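Beta-glucosidase (PDB 6JXG) probably hydrolyses terminal, non-reducing beta-D-glucosyl residues to release beta-D-glucose, as a secreted family 3 glycoside hydrolase of cellulose breakdown. Local coordinates at residues Gln96-Leu101 / Ala148-Cys153; Tyr132-Ala137 / Leu183-Asp188; Gly227-Asp232 / Gly246-Met251; Gly365-Ser370 / Ala388-Leu393; Ala618-Ser623 / Asp654-Lys659. All blocks are in the same frame, centred on the assembly; numbering follows the deposited sequence.

Contact 1 (Gln96-Leu101 / Ala148-Cys153)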
# COMPACT_ATOMS: atom_id res chain seq x y z
N GLN A 96 -16.57 -1.30 -6.00
CA GLN A 96 -17.88 -1.98 -6.25
C GLN A 96 -18.59 -2.49 -5.02
O GLN A 96 -19.84 -2.24 -4.81
CB GLN A 96 -17.73 -3.10 -7.28
CG GLN A 96 -17.50 -2.53 -8.67
CD GLN A 96 -17.13 -3.57 -9.65
OE1 GLN A 96 -16.69 -4.69 -9.30
NE2 GLN A 96 -17.28 -3.22 -10.93
N GLU A 97 -17.82 -3.14 -4.14
CA GLU A 97 -18.39 -3.59 -2.89
C GLU A 97 -18.86 -2.41 -1.97
O GLU A 97 -19.92 -2.49 -1.32
CB GLU A 97 -17.45 -4.55 -2.14
CG GLU A 97 -17.16 -5.80 -2.93
CD GLU A 97 -16.51 -6.98 -2.20
OE1 GLU A 97 -16.29 -6.97 -0.95
OE2 GLU A 97 -16.18 -7.95 -2.97
N ALA A 98 -18.00 -1.39 -1.83
CA ALA A 98 -18.27 -0.24 -0.99
C ALA A 98 -19.61 0.41 -1.47
O ALA A 98 -20.55 0.65 -0.66
CB ALA A 98 -17.11 0.73 -1.08
N LYS A 99 -19.71 0.72 -2.77
CA LYS A 99 -20.92 1.34 -3.30
C LYS A 99 -22.17 0.50 -3.03
O LYS A 99 -23.23 1.03 -2.64
CB LYS A 99 -20.79 1.59 -4.82
CG LYS A 99 -22.14 1.99 -5.45
CD LYS A 99 -22.00 2.83 -6.73
CE LYS A 99 -23.41 3.15 -7.31
NZ LYS A 99 -23.44 3.17 -8.84
N ALA A 100 -22.04 -0.80 -3.27
CA ALA A 100 -23.19 -1.70 -3.16
C ALA A 100 -23.72 -1.73 -1.70
O ALA A 100 -24.90 -1.96 -1.48
CB ALA A 100 -22.82 -3.08 -3.68
N LEU A 101 -22.83 -1.51 -0.72
CA LEU A 101 -23.17 -1.35 0.68
C LEU A 101 -23.59 0.06 1.12
O LEU A 101 -23.87 0.27 2.29
CB LEU A 101 -21.93 -1.74 1.50
CG LEU A 101 -21.63 -3.26 1.41
CD1 LEU A 101 -20.35 -3.63 2.17
CD2 LEU A 101 -22.75 -4.16 1.87
N ALA A 148 -15.75 2.86 -9.74
CA ALA A 148 -16.86 2.10 -9.17
C ALA A 148 -17.86 2.94 -8.48
O ALA A 148 -18.87 2.42 -8.08
CB ALA A 148 -16.34 1.03 -8.19
N GLY A 149 -17.53 4.19 -8.18
CA GLY A 149 -18.47 5.14 -7.64
C GLY A 149 -18.31 5.49 -6.15
O GLY A 149 -19.12 6.28 -5.62
N VAL A 150 -17.26 4.95 -5.49
CA VAL A 150 -17.01 5.31 -4.09
C VAL A 150 -15.97 6.45 -4.10
O VAL A 150 -15.19 6.63 -5.07
CB VAL A 150 -16.49 4.11 -3.22
CG1 VAL A 150 -15.03 3.81 -3.52
CG2 VAL A 150 -16.60 4.41 -1.75
N GLN A 151 -15.99 7.29 -3.06
CA GLN A 151 -14.91 8.28 -2.84
C GLN A 151 -13.73 7.56 -2.15
O GLN A 151 -13.92 6.86 -1.15
CB GLN A 151 -15.40 9.38 -1.90
CG GLN A 151 -16.58 10.18 -2.46
CD GLN A 151 -17.13 11.25 -1.51
OE1 GLN A 151 -18.36 11.27 -1.16
NE2 GLN A 151 -16.26 12.13 -1.09
N ALA A 152 -12.55 7.66 -2.70
CA ALA A 152 -11.38 7.13 -2.04
C ALA A 152 -10.81 8.20 -1.10
O ALA A 152 -11.19 9.38 -1.13
CB ALA A 152 -10.31 6.74 -3.10
N CYS A 153 -9.94 7.75 -0.20
CA CYS A 153 -9.37 8.55 0.85
C CYS A 153 -7.89 8.13 0.97
O CYS A 153 -7.55 7.14 1.65
CB CYS A 153 -10.07 8.30 2.19
SG CYS A 153 -9.41 9.42 3.51
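The carbonyl oxygen of G149, just beyond the CA that the K99 chain passes, is held from outside the two segments by a hydrogen bond from Q297 and a weak one from Y301. Q96-L101 and A148-C153 touch by van der Waals contact, methyls and methylenes against each other and against backbone atoms, an example of a helix settled on a tight turn. The methyl of A148 is pressed against the helix backbone: its CB lies 3.2 Å from Q96 N and 3.8 Å from Q96 CG. Beyond this point the Q96 chain runs on extended, and its OE1 is bound by H322. One turn of helix further, K99 starts with CG opposite its backbone N (chi1 169°), which lays the aliphatic part alongside the turn and brings CD within 3.4 Å of A148 O. G149 has positive phi (107°) and closes the preceding helix in a Schellman motif; at these backbone angles a CB would collide with the carbonyl oxygen before it, and it would also run into K99 CD. Past the turn, V150 offers one methyl branch, CG2, to A98 CB at 3.8 Å. Q106 of strand 105-106 touches both A98 and V150, while M145 of helix 131-147 also packs on V150. The contact thus sits where helix 84-100 meets the turn joining helix 131-147 to strand 151-157, which runs parallel to 105-106 in the barrel-type sheet.

Contact 2 (Tyr132-Ala137 / Leu183-Asp188); sequences YLNGLA and LWPFAD
Helix segments 132-137 and 184-188 run nearly side by side, 26° apart with axes 8.1 Å from each other, and come together where the CA atoms of G135 and P185 are 4.1 Å apart. Such closeness depends on a residue without a side chain: a CB on G135 would strike the carboxylate of D188, whose OD2 lies 3.1 Å from G135 C. That oxygen is not bonded to the G135 backbone; a water satisfies it, donating to D188 OD2 at 2.6 Å and to Y132 O at 3.2 Å. The same water accepts from W184 NE1 at 2.9 Å, lying at the edge of the indole and in its plane, so one molecule ties both helices together and probably helps to hold the indole's rotation. On the other flank, N134 swings its amide toward P185, with CG anti to the backbone N (chi1 -165°). Its OD1 rests 3.3 Å from P185 CB and has no polar partner, whereas ND2 is bound by S128 O. With an alanine at N134, S128 O is likely to lose this donor and a gap to open beside the proline ring. R671 forms a salt bridge to D188 OD1, and K673 a cation-pi contact with W184. F653 of strand 649-658 touches Y132 and L136, which places the helix pair of the barrel-type region directly against the strands of the fibronectin type III-like region.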
# COMPACT_ATOMS: atom_id res chain seq x y z
N TYR A 132 7.90 6.14 -6.61
CA TYR A 132 7.35 6.01 -7.95
C TYR A 132 6.35 4.84 -7.99
O TYR A 132 5.21 4.97 -8.52
CB TYR A 132 8.48 5.81 -8.98
CG TYR A 132 7.96 5.74 -10.37
CD1 TYR A 132 7.72 6.89 -11.09
CD2 TYR A 132 7.64 4.53 -10.96
CE1 TYR A 132 7.23 6.82 -12.41
CE2 TYR A 132 7.11 4.47 -12.21
CZ TYR A 132 6.91 5.62 -12.95
OH TYR A 132 6.37 5.45 -14.26
N LEU A 133 6.81 3.68 -7.53
CA LEU A 133 5.93 2.50 -7.46
C LEU A 133 4.70 2.79 -6.64
O LEU A 133 3.54 2.44 -6.99
CB LEU A 133 6.66 1.29 -6.88
CG LEU A 133 5.90 -0.04 -6.69
CD1 LEU A 133 5.37 -0.49 -8.02
CD2 LEU A 133 6.81 -1.08 -6.10
N ASN A 134 4.95 3.36 -5.47
CA ASN A 134 3.88 3.76 -4.55
C ASN A 134 2.83 4.66 -5.23
O ASN A 134 1.62 4.35 -5.27
CB ASN A 134 4.50 4.40 -3.32
CG ASN A 134 3.54 4.52 -2.15
OD1 ASN A 134 2.43 5.02 -2.29
ND2 ASN A 134 3.96 4.00 -0.99
N GLY A 135 3.31 5.71 -5.85
CA GLY A 135 2.46 6.61 -6.66
C GLY A 135 1.65 5.96 -7.78
O GLY A 135 0.47 6.19 -7.80
N LEU A 136 2.24 5.08 -8.60
CA LEU A 136 1.49 4.33 -9.61
C LEU A 136 0.42 3.39 -8.97
O LEU A 136 -0.69 3.26 -9.50
CB LEU A 136 2.40 3.53 -10.57
CG LEU A 136 2.78 4.25 -11.89
CD1 LEU A 136 1.63 4.58 -12.84
CD2 LEU A 136 3.51 5.50 -11.57
N ALA A 137 0.77 2.78 -7.86
CA ALA A 137 -0.19 1.96 -7.15
C ALA A 137 -1.37 2.81 -6.59
O ALA A 137 -2.53 2.41 -6.74
CB ALA A 137 0.46 1.14 -6.07
N LEU A 183 5.84 13.03 0.17
CA LEU A 183 4.74 13.70 -0.57
C LEU A 183 4.38 13.09 -1.92
O LEU A 183 3.21 13.14 -2.36
CB LEU A 183 5.06 15.20 -0.72
CG LEU A 183 3.88 16.06 -1.20
CD1 LEU A 183 2.79 16.05 -0.15
CD2 LEU A 183 4.38 17.47 -1.53
N TRP A 184 5.38 12.50 -2.57
CA TRP A 184 5.26 12.11 -3.94
C TRP A 184 4.00 11.21 -4.24
O TRP A 184 3.19 11.49 -5.12
CB TRP A 184 6.55 11.51 -4.35
CG TRP A 184 6.60 11.00 -5.76
CD1 TRP A 184 5.89 9.98 -6.32
CD2 TRP A 184 7.48 11.50 -6.81
NE1 TRP A 184 6.25 9.82 -7.65
CE2 TRP A 184 7.20 10.77 -7.98
CE3 TRP A 184 8.47 12.47 -6.84
CZ2 TRP A 184 7.88 10.97 -9.17
CZ3 TRP A 184 9.15 12.72 -8.05
CH2 TRP A 184 8.88 11.94 -9.18
N PRO A 185 3.76 10.19 -3.40
CA PRO A 185 2.53 9.42 -3.67
C PRO A 185 1.26 10.17 -3.38
O PRO A 185 0.25 9.88 -4.02
CB PRO A 185 2.61 8.24 -2.75
CG PRO A 185 3.86 8.40 -1.98
CD PRO A 185 4.65 9.57 -2.43
N PHE A 186 1.28 11.12 -2.43
CA PHE A 186 0.10 11.95 -2.25
C PHE A 186 -0.14 12.86 -3.43
O PHE A 186 -1.29 13.08 -3.87
CB PHE A 186 0.16 12.75 -0.96
CG PHE A 186 -0.11 11.94 0.26
CD1 PHE A 186 -1.41 11.66 0.65
CD2 PHE A 186 0.95 11.43 1.02
CE1 PHE A 186 -1.69 10.94 1.78
CE2 PHE A 186 0.68 10.71 2.17
CZ PHE A 186 -0.67 10.49 2.59
N ALA A 187 0.93 13.35 -4.04
CA ALA A 187 0.77 14.19 -5.26
C ALA A 187 0.17 13.38 -6.40
O ALA A 187 -0.78 13.86 -7.08
CB ALA A 187 2.11 14.82 -5.66
N ASP A 188 0.65 12.14 -6.59
CA ASP A 188 0.03 11.22 -7.61
C ASP A 188 -1.46 10.99 -7.31
O ASP A 188 -2.33 11.01 -8.18
CB ASP A 188 0.75 9.86 -7.70
CG ASP A 188 1.98 9.87 -8.63
OD1 ASP A 188 2.45 10.98 -9.09
OD2 ASP A 188 2.40 8.77 -8.97
O HOH W 1 4.80 7.97 -9.41

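Contact 3 (Gly227-Asp232 / Gly246-Met251); sequences GFVVSD and GLDVAM
At the outer strand of the barrel-type sheet, the chain returning after helix 239-245 comes alongside strand 228-231 and bridges V249 to V230. The two meet in a single bridge with the hydrogen-bond pattern of parallel strands: V249 N donates to V229 O at 3.0 Å, and S231 N to V249 O at 2.9 Å. V229 O is gripped twice, because D248 N also donates to it, tilted 20° from the carbonyl plane. The pairing is then extended at both ends by side chains, which illustrates how a short bridge can be lengthened without more strand. At one end D248 OD2 accepts from V229 N at 2.8 Å through its anti lone pair, with the bond almost straight (170°). At the other, S231 places OG between its own backbone N and carbonyl carbon (chi1 68°), where it takes the M251 N-H at 2.9 Å and donates in turn to D232 O. Around the polar line lie apolar contacts. V249 CG2 comes obliquely to the F228 ring, 3.6 Å from CD1, and V230 CG2 touches M251 CG at the same distance. L247 CD1 lies across the backbone, 3.6 Å from S231 N, with its chain at about a right angle to V229. Two cations, K220 and R280, form salt bridges with D248 and probably steady its negative charge. Strand 196-199 pairs with V230 on its other side, and helix 278-294 packs over F228, D248 and V249.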
# COMPACT_ATOMS: atom_id res chain seq x y z
N GLY A 227 -10.63 18.29 -3.19
CA GLY A 227 -11.43 17.60 -2.22
C GLY A 227 -11.30 18.08 -0.78
O GLY A 227 -10.92 19.24 -0.47
N PHE A 228 -11.55 17.17 0.14
CA PHE A 228 -11.69 17.49 1.51
C PHE A 228 -10.73 16.63 2.35
O PHE A 228 -10.35 15.53 1.95
CB PHE A 228 -13.11 17.37 2.00
CG PHE A 228 -13.61 16.01 2.13
CD1 PHE A 228 -13.54 15.33 3.35
CD2 PHE A 228 -14.24 15.38 1.03
CE1 PHE A 228 -14.03 14.06 3.47
CE2 PHE A 228 -14.76 14.12 1.15
CZ PHE A 228 -14.70 13.43 2.39
N VAL A 229 -10.29 17.23 3.45
CA VAL A 229 -9.42 16.56 4.44
C VAL A 229 -10.21 16.10 5.64
O VAL A 229 -10.95 16.86 6.22
CB VAL A 229 -8.30 17.53 4.89
CG1 VAL A 229 -7.40 16.77 5.87
CG2 VAL A 229 -7.48 17.96 3.66
N VAL A 230 -10.05 14.82 6.00
CA VAL A 230 -10.71 14.23 7.12
C VAL A 230 -9.70 13.85 8.18
O VAL A 230 -8.57 13.47 7.87
CB VAL A 230 -11.59 13.10 6.65
CG1 VAL A 230 -10.81 11.98 5.94
CG2 VAL A 230 -12.37 12.55 7.83
N SER A 231 -10.08 13.94 9.46
CA SER A 231 -9.13 13.54 10.48
C SER A 231 -9.00 12.08 10.62
O SER A 231 -9.97 11.32 10.48
CB SER A 231 -9.48 14.16 11.84
OG SER A 231 -10.68 13.62 12.33
N ASP A 232 -7.80 11.65 11.04
CA ASP A 232 -7.74 10.32 11.58
C ASP A 232 -8.59 10.37 12.86
O ASP A 232 -8.97 11.45 13.34
CB ASP A 232 -6.29 9.85 11.77
CG ASP A 232 -6.13 8.34 11.74
OD1 ASP A 232 -7.10 7.62 12.03
OD2 ASP A 232 -4.99 7.85 11.48
N GLY A 246 -7.02 23.96 8.04
CA GLY A 246 -7.61 23.44 6.84
C GLY A 246 -8.25 22.05 6.93
O GLY A 246 -8.47 21.43 5.91
N LEU A 247 -8.54 21.58 8.12
CA LEU A 247 -9.28 20.36 8.30
C LEU A 247 -10.71 20.64 7.77
O LEU A 247 -11.20 21.76 7.92
CB LEU A 247 -9.34 19.90 9.72
CG LEU A 247 -10.04 18.61 10.10
CD1 LEU A 247 -9.30 17.44 9.45
CD2 LEU A 247 -10.12 18.40 11.60
N ASP A 248 -11.35 19.63 7.17
CA ASP A 248 -12.75 19.77 6.68
C ASP A 248 -13.75 18.90 7.37
O ASP A 248 -14.93 19.29 7.48
CB ASP A 248 -12.82 19.52 5.20
CG ASP A 248 -11.89 20.46 4.41
OD1 ASP A 248 -12.02 21.71 4.61
OD2 ASP A 248 -11.05 19.96 3.61
N VAL A 249 -13.33 17.75 7.85
CA VAL A 249 -14.22 16.83 8.53
C VAL A 249 -13.56 16.22 9.77
O VAL A 249 -12.45 15.68 9.69
CB VAL A 249 -14.65 15.66 7.63
CG1 VAL A 249 -15.66 14.74 8.34
CG2 VAL A 249 -15.26 16.18 6.34
N ALA A 250 -14.26 16.29 10.90
CA ALA A 250 -13.75 15.76 12.15
C ALA A 250 -14.36 14.42 12.46
O ALA A 250 -15.55 14.35 12.71
CB ALA A 250 -14.02 16.72 13.31
N MET A 251 -13.55 13.37 12.44
CA MET A 251 -14.04 12.04 12.72
C MET A 251 -13.36 11.45 13.96
O MET A 251 -12.17 11.62 14.09
CB MET A 251 -13.73 11.14 11.52
CG MET A 251 -14.67 11.35 10.36
SD MET A 251 -16.32 10.72 10.81
CE MET A 251 -17.32 11.94 9.98

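Contact 4 (Gly365-Ser370 / Ala388-Leu393)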
# COMPACT_ATOMS: atom_id res chain seq x y z
N GLY A 365 -10.64 -20.42 14.40
CA GLY A 365 -11.47 -19.67 13.46
C GLY A 365 -10.69 -18.52 12.79
O GLY A 365 -9.88 -17.82 13.46
N ILE A 366 -10.92 -18.35 11.47
CA ILE A 366 -10.08 -17.45 10.68
C ILE A 366 -10.34 -15.99 11.10
O ILE A 366 -9.45 -15.16 10.91
CB ILE A 366 -10.22 -17.64 9.14
CG1 ILE A 366 -11.69 -17.42 8.72
CG2 ILE A 366 -9.69 -19.02 8.73
CD1 ILE A 366 -12.05 -17.71 7.30
N ASN A 367 -11.55 -15.72 11.65
CA ASN A 367 -11.90 -14.39 12.16
C ASN A 367 -12.02 -14.33 13.68
O ASN A 367 -12.64 -13.40 14.19
CB ASN A 367 -13.22 -13.93 11.54
CG ASN A 367 -13.12 -13.80 10.04
OD1 ASN A 367 -12.15 -13.25 9.50
ND2 ASN A 367 -14.16 -14.30 9.33
N SER A 368 -11.36 -15.28 14.38
CA SER A 368 -11.46 -15.36 15.79
C SER A 368 -10.64 -14.38 16.56
O SER A 368 -10.85 -14.26 17.74
CB SER A 368 -11.11 -16.79 16.30
OG SER A 368 -9.75 -17.16 16.05
N CYS A 369 -9.72 -13.64 15.95
CA CYS A 369 -8.96 -12.63 16.73
C CYS A 369 -9.46 -11.31 16.28
O CYS A 369 -9.44 -11.03 15.08
CB CYS A 369 -7.41 -12.73 16.48
SG CYS A 369 -6.71 -14.41 16.75
N SER A 370 -9.82 -10.45 17.22
CA SER A 370 -10.38 -9.14 16.94
C SER A 370 -9.39 -8.34 16.08
O SER A 370 -8.18 -8.27 16.37
CB SER A 370 -10.62 -8.44 18.27
OG SER A 370 -11.08 -7.14 18.05
N ALA A 388 -10.44 -6.82 7.33
CA ALA A 388 -11.78 -7.28 6.93
C ALA A 388 -11.93 -8.68 7.51
O ALA A 388 -10.93 -9.29 7.84
CB ALA A 388 -11.93 -7.34 5.45
N ASP A 389 -13.18 -9.14 7.57
CA ASP A 389 -13.51 -10.51 8.01
C ASP A 389 -13.38 -11.36 6.76
O ASP A 389 -13.85 -10.94 5.71
CB ASP A 389 -14.89 -10.57 8.59
CG ASP A 389 -14.96 -10.04 10.03
OD1 ASP A 389 -13.99 -9.41 10.55
OD2 ASP A 389 -16.01 -10.31 10.65
N PHE A 390 -12.62 -12.45 6.83
CA PHE A 390 -12.50 -13.34 5.71
C PHE A 390 -13.84 -14.04 5.49
O PHE A 390 -14.41 -14.55 6.46
CB PHE A 390 -11.49 -14.45 5.99
CG PHE A 390 -10.07 -13.97 6.17
CD1 PHE A 390 -9.29 -13.75 5.09
CD2 PHE A 390 -9.52 -13.80 7.45
CE1 PHE A 390 -7.96 -13.38 5.22
CE2 PHE A 390 -8.20 -13.43 7.61
CZ PHE A 390 -7.43 -13.21 6.49
N PRO A 391 -14.33 -14.07 4.23
CA PRO A 391 -15.50 -14.95 3.97
C PRO A 391 -15.10 -16.44 3.97
O PRO A 391 -15.94 -17.30 4.17
CB PRO A 391 -15.98 -14.55 2.56
CG PRO A 391 -14.78 -13.92 1.93
CD PRO A 391 -13.87 -13.39 3.02
N TYR A 392 -13.82 -16.69 3.81
CA TYR A 392 -13.18 -18.03 3.84
C TYR A 392 -11.70 -17.68 3.72
O TYR A 392 -11.35 -16.54 3.42
CB TYR A 392 -13.65 -18.90 2.66
CG TYR A 392 -13.35 -18.36 1.31
CD1 TYR A 392 -12.12 -18.59 0.69
CD2 TYR A 392 -14.27 -17.58 0.62
CE1 TYR A 392 -11.81 -18.05 -0.54
CE2 TYR A 392 -13.98 -17.06 -0.64
CZ TYR A 392 -12.72 -17.28 -1.21
OH TYR A 392 -12.42 -16.74 -2.48
N LEU A 393 -10.82 -18.61 4.04
CA LEU A 393 -9.37 -18.35 3.81
C LEU A 393 -8.81 -19.66 3.30
O LEU A 393 -8.83 -20.67 4.04
CB LEU A 393 -8.67 -17.90 5.10
CG LEU A 393 -7.13 -17.83 5.01
CD1 LEU A 393 -6.71 -16.89 3.91
CD2 LEU A 393 -6.54 -17.42 6.35
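The amide of N367 and the ring of F390 lie almost in one plane, 12° apart, with the amide at the ring edge and not over a face. N367 OD1 approaches CD2 of F390 to 3.4 Å near the ring plane, and the carbonyl oxygen of I366 lies along the same edge. One face of the ring carries L393 CD2, offset toward the rim. This placement lets a single amide read both backbone groups of one residue: OD1 accepts from F390 N at 2.8 Å, and ND2 donates to F390 O at 2.9 Å. The second bond is the better aligned, straight to 165° and on a lone pair of the carbonyl, while in the first the donor is tilted from the plane of the amide C=O. A side chain here does the work of a neighbouring strand, pairing with an irregular backbone. N367 is the third residue of a type I beta turn from G365 to S368, in the long connection between strand 351-355 and helix 396-406 of the C-terminal family 3 region. The turn is closed at G365 O, which receives both S368 N and S368 OG, the latter at 2.7 Å. I366, the second residue of the turn, has CG1 in the crowded position (chi1 58°), and this sends CD1 to within 3.6 Å of F390 CB and also onto the Y392-L393 peptide; its other branch, CG2, meets L393 CB at 3.9 Å. Beside the amide, D389 is held by a salt bridge to R372 and a hydrogen bond from Q67.

Contact 5 (Ala618-Ser623 / Asp654-Lys659)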
# COMPACT_ATOMS: atom_id res chain seq x y z
N ALA A 618 12.68 -1.15 -24.58
CA ALA A 618 13.64 -2.25 -24.70
C ALA A 618 12.94 -3.47 -25.17
O ALA A 618 11.68 -3.58 -25.10
CB ALA A 618 14.37 -2.50 -23.36
N LYS A 619 13.74 -4.41 -25.68
CA LYS A 619 13.22 -5.70 -26.07
C LYS A 619 13.56 -6.73 -25.02
O LYS A 619 14.73 -6.81 -24.58
CB LYS A 619 13.82 -6.17 -27.41
CG LYS A 619 13.41 -7.59 -27.76
CD LYS A 619 13.56 -7.78 -29.26
CE LYS A 619 14.95 -8.12 -29.72
NZ LYS A 619 15.25 -9.41 -29.07
N VAL A 620 12.55 -7.55 -24.63
CA VAL A 620 12.77 -8.57 -23.62
C VAL A 620 12.39 -9.89 -24.28
O VAL A 620 11.38 -9.97 -25.06
CB VAL A 620 11.82 -8.38 -22.43
CG1 VAL A 620 11.98 -9.49 -21.43
CG2 VAL A 620 12.09 -7.03 -21.77
N THR A 621 13.22 -10.90 -24.01
CA THR A 621 13.12 -12.21 -24.64
C THR A 621 13.12 -13.23 -23.57
O THR A 621 13.99 -13.17 -22.69
CB THR A 621 14.35 -12.46 -25.52
OG1 THR A 621 14.34 -11.52 -26.62
CG2 THR A 621 14.30 -13.84 -26.09
N ASN A 622 12.18 -14.15 -23.64
CA ASN A 622 12.17 -15.33 -22.77
C ASN A 622 13.17 -16.32 -23.35
O ASN A 622 12.92 -16.89 -24.41
CB ASN A 622 10.78 -15.96 -22.72
CG ASN A 622 10.70 -17.18 -21.83
OD1 ASN A 622 11.69 -17.81 -21.51
ND2 ASN A 622 9.46 -17.51 -21.39
N SER A 623 14.28 -16.51 -22.63
CA SER A 623 15.41 -17.30 -23.09
C SER A 623 15.34 -18.70 -22.49
O SER A 623 16.24 -19.51 -22.71
CB SER A 623 16.72 -16.57 -22.71
OG SER A 623 16.74 -16.28 -21.34
N ASP A 654 7.35 -2.13 -16.36
CA ASP A 654 6.39 -2.66 -17.35
C ASP A 654 6.48 -4.18 -17.28
O ASP A 654 7.55 -4.75 -17.39
CB ASP A 654 6.76 -2.11 -18.75
CG ASP A 654 5.70 -2.42 -19.82
OD1 ASP A 654 4.54 -2.79 -19.41
OD2 ASP A 654 6.03 -2.32 -21.04
N LYS A 655 5.35 -4.87 -17.12
CA LYS A 655 5.37 -6.29 -16.89
C LYS A 655 4.94 -7.00 -18.19
O LYS A 655 3.86 -6.69 -18.71
CB LYS A 655 4.42 -6.62 -15.73
CG LYS A 655 4.49 -8.09 -15.24
CD LYS A 655 3.79 -8.29 -13.92
CE LYS A 655 4.22 -9.57 -13.20
NZ LYS A 655 3.49 -9.79 -11.93
N ILE A 656 5.75 -7.92 -18.70
CA ILE A 656 5.49 -8.55 -19.98
C ILE A 656 5.47 -10.05 -19.86
O ILE A 656 6.33 -10.67 -19.25
CB ILE A 656 6.52 -8.10 -21.04
CG1 ILE A 656 6.19 -8.64 -22.42
CG2 ILE A 656 7.95 -8.43 -20.65
CD1 ILE A 656 6.98 -7.98 -23.53
N SER A 657 4.44 -10.61 -20.43
CA SER A 657 4.25 -12.04 -20.39
C SER A 657 4.73 -12.65 -21.71
O SER A 657 4.38 -12.17 -22.75
CB SER A 657 2.78 -12.34 -20.07
OG SER A 657 2.69 -13.72 -20.23
N LEU A 658 5.60 -13.67 -21.64
CA LEU A 658 6.24 -14.25 -22.82
C LEU A 658 6.31 -15.77 -22.81
O LEU A 658 6.67 -16.38 -21.74
CB LEU A 658 7.65 -13.73 -22.99
CG LEU A 658 7.75 -12.22 -23.24
CD1 LEU A 658 9.22 -11.81 -23.10
CD2 LEU A 658 7.19 -11.86 -24.64
N LYS A 659 5.94 -16.37 -23.94
CA LYS A 659 6.09 -17.81 -24.11
C LYS A 659 7.56 -18.12 -24.37
O LYS A 659 8.35 -17.26 -24.76
CB LYS A 659 5.22 -18.30 -25.26
CG LYS A 659 3.74 -18.38 -24.91
CD LYS A 659 2.88 -18.39 -26.15
CE LYS A 659 1.64 -19.22 -25.95
NZ LYS A 659 0.90 -19.29 -27.23
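N622 turns CG anti to its own backbone N (chi1 -180°), while L658 places CG anti to its carbonyl carbon and reaches on with an extended chain; this brings N622 ND2 to the L658 carbonyl and L658 CD1 to V620. N622 ND2 donates to L658 O at 3.0 Å. That oxygen lies in the amide plane of N622, but the donor stands 56° above the carbonyl plane, away from the lone pairs. In the opposite direction L658 CD1 reaches 3.4 Å from V620 O and 4.0 Å from V620 CG1. The strands belong to different sheets, 612-622 to a three-stranded and 649-658 to a four-stranded one, which face each other as a beta sandwich in the fibronectin type III-like part of the chain. Their axes approach to 7.7 Å and cross at -39°, and side chains bridge the gap, some reaching the opposing backbone. V620 CG1 meets I656 CG2 at 4.2 Å, and V666 packs on both residues. Where both strands end, N622 CB touches K659 O, while its amide also holds V626 O and accepts from G624 N. A leucine in its place would probably leave the L658 and V626 carbonyls without this donor, and G624 N without its acceptor.

Contacts 1, 2 and 3 all lie in the N-terminal, barrel-type region. Contacts 1 and 2 interleave along the chain and share the run from helix 131-147 into strand 151-157, their centres 21 Å apart. Contact 3 follows at the end strand of the same sheet, and touches contact 1 where C153 SG packs 3.8 Å from V230 CG1. Contact 4 comes next, in the C-terminal family 3 region, about 22 Å from contact 1 between centres. Contact 5, last in the chain, ties the two sheets of the sandwich, about 45 Å from contact 3 across the chain's centre. Contact 2 faces the sandwich, so it links barrel and sandwich regions within one polypeptide.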